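Local coordinates for protein AMP-dependent synthetase and ligase (Xenorhabdus doucetiae, PDB 6QSR) that pairs with a second dehydratase subunit in a heterocomplex that carries out dehydration in the type II polyketide biosynthesis of aryl polyene pigments, at residues 2-7 with 19-24; 14-19 with 53-58. All coordinates share one frame; numbering follows the deposited sequence.

Contact 1: 2-7 with 19-24; sequences KPIEIH and QLYLDP
Ile4 and Tyr21 project together from the hairpin, and Ile4 CD1 abuts the rim of the phenol ring at Tyr21 CD2, 4.0 Å away. The same methyl also leans on Asp23 CB. Ile6, directed at the opposite strand, lies aslant Gln19 and Tyr21: its CG1 is 4.1 Å from Tyr21 CB, while its CG2 meets Gln19 OE1, brought there by an extended glutamine chain whose CG is anti to the backbone N (chi1 -175°). Beneath them runs the antiparallel hairpin of strands 4-9 and 15-21, at one margin of the hot-dog sheet. Tyr21 N donates to Ile4 O at 2.9 Å, whereas the return bond from Ile4 N to Tyr21 O is weak; a water held by Tyr21 O and Asp23 N adds a further weak bond to Ile4 N. A classic beta bulge follows: Ile6 N donates to Gln19 O at 2.9 Å, and Gln19 N to His7 O at the same length, so two residues face one. Leu20 points to the opposite face from Tyr21, and its CD1 meets Pro3 CG at 3.9 Å, both side chains lying against helix 41-56. Glu5 turns to the face of Leu20 too, its carboxylate bridging Arg8 and the hydroxyl of Tyr51.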
loop_
_atom_site.group_PDB
_atom_site.type_symbol
_atom_site.label_atom_id
_atom_site.label_comp_id
_atom_site.label_asym_id
_atom_site.label_seq_id
_atom_site.Cartn_x
_atom_site.Cartn_y
_atom_site.Cartn_z
ATOM N N LYS A 2 -0.152 3.162 -14.442
ATOM C CA LYS A 2 -0.551 1.840 -14.959
ATOM C C LYS A 2 0.640 1.103 -15.588
ATOM O O LYS A 2 1.471 1.736 -16.241
ATOM C CB LYS A 2 -1.679 1.959 -15.996
ATOM C CG LYS A 2 -2.953 2.635 -15.499
ATOM C CD LYS A 2 -3.674 1.840 -14.410
ATOM C CE LYS A 2 -4.431 2.749 -13.449
ATOM N NZ LYS A 2 -4.717 2.083 -12.147
ATOM N N PRO A 3 0.724 -0.235 -15.411
ATOM C CA PRO A 3 1.814 -0.979 -16.029
ATOM C C PRO A 3 1.505 -1.334 -17.486
ATOM O O PRO A 3 0.431 -1.005 -17.984
ATOM C CB PRO A 3 1.894 -2.235 -15.168
ATOM C CG PRO A 3 0.495 -2.458 -14.706
ATOM C CD PRO A 3 -0.255 -1.157 -14.811
ATOM N N ILE A 4 2.444 -1.999 -18.156
ATOM C CA ILE A 4 2.280 -2.367 -19.561
ATOM C C ILE A 4 1.430 -3.633 -19.650
ATOM O O ILE A 4 1.777 -4.663 -19.073
ATOM C CB ILE A 4 3.652 -2.545 -20.270
ATOM C CG1 ILE A 4 4.298 -1.170 -20.482
ATOM C CG2 ILE A 4 3.504 -3.250 -21.614
ATOM C CD1 ILE A 4 5.801 -1.208 -20.598
ATOM N N GLU A 5 0.320 -3.548 -20.375
ATOM C CA GLU A 5 -0.578 -4.688 -20.529
ATOM C C GLU A 5 -0.183 -5.489 -21.766
ATOM O O GLU A 5 -0.266 -4.985 -22.885
ATOM C CB GLU A 5 -2.032 -4.231 -20.638
ATOM C CG GLU A 5 -3.013 -5.381 -20.507
ATOM C CD GLU A 5 -4.454 -4.941 -20.618
ATOM O OE1 GLU A 5 -5.211 -5.584 -21.374
ATOM O OE2 GLU A 5 -4.837 -3.957 -19.954
ATOM N N ILE A 6 0.231 -6.735 -21.551
ATOM C CA ILE A 6 0.641 -7.635 -22.630
ATOM C C ILE A 6 -0.575 -8.336 -23.239
ATOM O O ILE A 6 -0.661 -8.458 -24.459
ATOM C CB ILE A 6 1.675 -8.682 -22.132
ATOM C CG1 ILE A 6 2.907 -7.993 -21.520
ATOM C CG2 ILE A 6 2.099 -9.628 -23.256
ATOM C CD1 ILE A 6 3.658 -7.057 -22.449
ATOM N N HIS A 7 -1.500 -8.792 -22.389
ATOM C CA HIS A 7 -2.668 -9.557 -22.828
ATOM C C HIS A 7 -3.776 -9.511 -21.769
ATOM O O HIS A 7 -3.492 -9.436 -20.574
ATOM C CB HIS A 7 -2.253 -11.013 -23.089
ATOM C CG HIS A 7 -3.267 -11.816 -23.848
ATOM N ND1 HIS A 7 -3.745 -13.027 -23.395
ATOM C CD2 HIS A 7 -3.883 -11.587 -25.032
ATOM C CE1 HIS A 7 -4.613 -13.509 -24.267
ATOM N NE2 HIS A 7 -4.717 -12.654 -25.269
ATOM N N GLN A 19 -2.104 -10.218 -18.187
ATOM C CA GLN A 19 -0.663 -10.373 -18.153
ATOM C C GLN A 19 -0.047 -8.977 -18.203
ATOM O O GLN A 19 -0.308 -8.221 -19.146
ATOM C CB GLN A 19 -0.181 -11.228 -19.317
ATOM C CG GLN A 19 1.311 -11.528 -19.290
ATOM C CD GLN A 19 1.711 -12.589 -20.295
ATOM O OE1 GLN A 19 1.028 -12.803 -21.297
ATOM N NE2 GLN A 19 2.821 -13.262 -20.029
ATOM N N LEU A 20 0.756 -8.658 -17.181
ATOM C CA LEU A 20 1.333 -7.329 -16.986
ATOM C C LEU A 20 2.840 -7.385 -16.907
ATOM O O LEU A 20 3.403 -8.316 -16.334
ATOM C CB LEU A 20 0.833 -6.718 -15.680
ATOM C CG LEU A 20 -0.673 -6.561 -15.534
ATOM C CD1 LEU A 20 -0.979 -6.034 -14.145
ATOM C CD2 LEU A 20 -1.219 -5.634 -16.606
ATOM N N TYR A 21 3.480 -6.353 -17.436
ATOM C CA TYR A 21 4.934 -6.242 -17.414
ATOM C C TYR A 21 5.335 -4.994 -16.622
ATOM O O TYR A 21 4.787 -3.915 -16.835
ATOM C CB TYR A 21 5.474 -6.186 -18.839
ATOM C CG TYR A 21 6.947 -5.872 -18.891
ATOM C CD1 TYR A 21 7.895 -6.856 -18.626
ATOM C CD2 TYR A 21 7.394 -4.580 -19.174
ATOM C CE1 TYR A 21 9.253 -6.564 -18.657
ATOM C CE2 TYR A 21 8.747 -4.283 -19.212
ATOM C CZ TYR A 21 9.672 -5.275 -18.948
ATOM O OH TYR A 21 11.021 -4.976 -18.978
ATOM N N LEU A 22 6.299 -5.163 -15.720
ATOM C CA LEU A 22 6.809 -4.078 -14.890
ATOM C C LEU A 22 8.046 -3.461 -15.542
ATOM O O LEU A 22 9.109 -4.079 -15.573
ATOM C CB LEU A 22 7.152 -4.602 -13.493
ATOM C CG LEU A 22 6.043 -5.373 -12.764
ATOM C CD1 LEU A 22 6.479 -5.685 -11.343
ATOM C CD2 LEU A 22 4.748 -4.586 -12.790
ATOM N N ASP A 23 7.889 -2.251 -16.074
ATOM C CA ASP A 23 8.992 -1.508 -16.668
ATOM C C ASP A 23 9.789 -0.762 -15.597
ATOM O O ASP A 23 9.197 -0.216 -14.662
ATOM C CB ASP A 23 8.464 -0.500 -17.690
ATOM C CG ASP A 23 9.547 -0.014 -18.636
ATOM O OD1 ASP A 23 10.112 1.069 -18.394
ATOM O OD2 ASP A 23 9.855 -0.733 -19.605
ATOM N N PRO A 24 11.131 -0.697 -15.737
ATOM C CA PRO A 24 11.954 0.118 -14.816
ATOM C C PRO A 24 11.534 1.578 -14.621
ATOM O O PRO A 24 11.824 2.147 -13.564
ATOM C CB PRO A 24 13.338 0.081 -15.467
ATOM C CG PRO A 24 13.376 -1.223 -16.176
ATOM C CD PRO A 24 11.972 -1.529 -16.619
HETATM O O HOH W 1 5.102 -1.321 -16.243
#

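Contact 2: 14-19 with 53-58; sequences HEAMIQ and QTLLAP
His14 meets Leu56 through its backbone, not its imidazole; the side chain of His14 starts out away from the helix. The carbonyl oxygen His14 O lies 3.7 Å from Leu56 CG and almost as close to CD2, so the leucine fork presses against the peptide just ahead of strand 15-21. The side chain of Glu15 likewise starts out away from the helix, and OE1 is bound by Asn85 on the adjoining strand. What faces the helix here is main chain: Leu56 CD1 rests 4.0 Å from Glu15 C, with the carbonyl oxygen equally near. Leu56 thereby lies along the peptides of two successive residues, and its first torsion (chi1 -95°) is well off a staggered value.

Ala16 is the inward-pointing residue that completes the packing. Its CB stands 4.1 Å from Leu55 CD1 and also 4.1 Å from Leu56 CD1, a single methyl touched by one branch from each of two consecutive leucines. The Leu55 branch gets there with CG anti to its own carbonyl carbon (chi1 -51°). Residues 53-56 include a wider pi-type turn, and Leu55 and Leu56 both come from it. No hydrogen bond crosses between the segments; the join is apolar. Farther along, Ile18 also points inward.

Such packing of a long helix against a strongly curved antiparallel sheet is the hallmark of the hot-dog fold. Strand 15-21 is hydrogen-bonded on one flank to strand 79-87, through Ala16 and Ile18, with His14 just before the strand adding a bond to Trp86; on the other flank Met17 pairs with Glu9 of strand 4-9. Leu55 extends onto Arg8 of strand 4-9 and Leu56 onto Ile84 of strand 79-87, while Gln53 packs on Trp77 of the FabA/FabZ-type partner subunit.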
loop_
_atom_site.group_PDB
_atom_site.type_symbol
_atom_site.label_atom_id
_atom_site.label_comp_id
_atom_site.label_asym_id
_atom_site.label_seq_id
_atom_site.Cartn_x
_atom_site.Cartn_y
_atom_site.Cartn_z
ATOM N N HIS A 14 -17.583 -12.398 -15.095
ATOM C CA HIS A 14 -17.173 -12.057 -13.726
ATOM C C HIS A 14 -15.693 -12.352 -13.404
ATOM O O HIS A 14 -15.266 -12.168 -12.259
ATOM C CB HIS A 14 -18.107 -12.755 -12.718
ATOM C CG HIS A 14 -17.897 -14.237 -12.608
ATOM N ND1 HIS A 14 -18.532 -15.143 -13.430
ATOM C CD2 HIS A 14 -17.123 -14.966 -11.769
ATOM C CE1 HIS A 14 -18.156 -16.367 -13.104
ATOM N NE2 HIS A 14 -17.301 -16.289 -12.099
ATOM N N GLU A 15 -14.923 -12.792 -14.403
ATOM C CA GLU A 15 -13.515 -13.145 -14.222
ATOM C C GLU A 15 -12.629 -12.420 -15.229
ATOM O O GLU A 15 -13.043 -12.167 -16.369
ATOM C CB GLU A 15 -13.308 -14.651 -14.399
ATOM C CG GLU A 15 -13.882 -15.509 -13.285
ATOM C CD GLU A 15 -13.242 -16.886 -13.231
ATOM O OE1 GLU A 15 -12.709 -17.257 -12.162
ATOM O OE2 GLU A 15 -13.255 -17.588 -14.266
ATOM N N ALA A 16 -11.403 -12.113 -14.820
ATOM C CA ALA A 16 -10.397 -11.598 -15.754
ATOM C C ALA A 16 -9.014 -12.125 -15.429
ATOM O O ALA A 16 -8.671 -12.332 -14.266
ATOM C CB ALA A 16 -10.385 -10.077 -15.751
ATOM N N MET A 17 -8.234 -12.328 -16.488
ATOM C CA MET A 17 -6.846 -12.728 -16.407
ATOM C C MET A 17 -6.087 -11.688 -17.212
ATOM O O MET A 17 -6.425 -11.446 -18.371
ATOM C CB MET A 17 -6.650 -14.111 -17.016
ATOM C CG MET A 17 -6.701 -15.244 -16.006
ATOM S SD MET A 17 -6.491 -16.869 -16.764
ATOM C CE MET A 17 -4.869 -16.710 -17.517
ATOM N N ILE A 18 -5.094 -11.057 -16.594
ATOM C CA ILE A 18 -4.330 -9.987 -17.240
ATOM C C ILE A 18 -2.847 -10.289 -17.082
ATOM O O ILE A 18 -2.389 -10.595 -15.977
ATOM C CB ILE A 18 -4.648 -8.596 -16.634
ATOM C CG1 ILE A 18 -6.162 -8.320 -16.589
ATOM C CG2 ILE A 18 -3.993 -7.488 -17.439
ATOM C CD1 ILE A 18 -6.780 -8.489 -15.222
ATOM N N GLN A 19 -2.104 -10.218 -18.187
ATOM C CA GLN A 19 -0.663 -10.373 -18.153
ATOM C C GLN A 19 -0.047 -8.977 -18.203
ATOM O O GLN A 19 -0.308 -8.221 -19.146
ATOM C CB GLN A 19 -0.181 -11.228 -19.317
ATOM C CG GLN A 19 1.311 -11.528 -19.290
ATOM C CD GLN A 19 1.711 -12.589 -20.295
ATOM O OE1 GLN A 19 1.028 -12.803 -21.297
ATOM N NE2 GLN A 19 2.821 -13.262 -20.029
ATOM N N GLN A 53 -13.202 -2.174 -11.508
ATOM C CA GLN A 53 -14.127 -1.083 -11.821
ATOM C C GLN A 53 -14.349 -0.828 -13.327
ATOM O O GLN A 53 -15.350 -0.214 -13.691
ATOM C CB GLN A 53 -13.687 0.205 -11.105
ATOM C CG GLN A 53 -13.759 0.101 -9.582
ATOM C CD GLN A 53 -13.347 1.378 -8.866
ATOM O OE1 GLN A 53 -12.362 2.020 -9.225
ATOM N NE2 GLN A 53 -14.097 1.741 -7.829
ATOM N N THR A 54 -13.437 -1.295 -14.192
ATOM C CA THR A 54 -13.591 -1.148 -15.653
ATOM C C THR A 54 -14.147 -2.385 -16.379
ATOM O O THR A 54 -14.875 -2.235 -17.355
ATOM C CB THR A 54 -12.271 -0.728 -16.333
ATOM O OG1 THR A 54 -11.253 -1.711 -16.100
ATOM C CG2 THR A 54 -11.819 0.633 -15.820
ATOM N N LEU A 55 -13.803 -3.586 -15.916
ATOM C CA LEU A 55 -14.228 -4.835 -16.565
ATOM C C LEU A 55 -15.322 -5.615 -15.834
ATOM O O LEU A 55 -16.177 -6.216 -16.489
ATOM C CB LEU A 55 -13.034 -5.775 -16.757
ATOM C CG LEU A 55 -11.765 -5.242 -17.419
ATOM C CD1 LEU A 55 -10.709 -6.337 -17.420
ATOM C CD2 LEU A 55 -12.046 -4.754 -18.834
ATOM N N LEU A 56 -15.287 -5.628 -14.502
ATOM C CA LEU A 56 -16.061 -6.595 -13.701
ATOM C C LEU A 56 -17.258 -5.996 -12.971
ATOM O O LEU A 56 -18.365 -6.541 -13.045
ATOM C CB LEU A 56 -15.139 -7.296 -12.690
ATOM C CG LEU A 56 -14.516 -8.656 -13.054
ATOM C CD1 LEU A 56 -14.088 -8.770 -14.507
ATOM C CD2 LEU A 56 -13.340 -8.943 -12.131
ATOM N N ALA A 57 -17.019 -4.900 -12.255
ATOM C CA ALA A 57 -18.010 -4.285 -11.375
ATOM C C ALA A 57 -18.094 -2.772 -11.605
ATOM O O ALA A 57 -17.795 -1.993 -10.699
ATOM C CB ALA A 57 -17.667 -4.595 -9.924
ATOM N N PRO A 58 -18.526 -2.347 -12.815
ATOM C CA PRO A 58 -18.672 -0.908 -13.082
ATOM C C PRO A 58 -19.714 -0.279 -12.157
ATOM O O PRO A 58 -20.738 -0.904 -11.876
ATOM C CB PRO A 58 -19.124 -0.855 -14.553
ATOM C CG PRO A 58 -19.698 -2.203 -14.838
ATOM C CD PRO A 58 -18.925 -3.165 -13.979
#

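From the N terminus, the chain runs through strand 4-9, turns, and comes back along strand 15-21, where contact 1 closes the hairpin. It then leaves the sheet through a long loop into helix 41-56, whose final turn returns to the start of strand 15-21 and closes the larger loop of contact 2. The two closures cross: segment 14-19 starts inside the loop closed by contact 1, overlapping it at Gln19, and its partner 53-58 lies beyond it. Their centres are about 16 Å apart, yet they touch where Ile18 CG2 lies 3.8 Å from Glu5 CG. Contact 1 holds the two strands of the marginal hairpin together, and contact 2 sets the helix against the second of them.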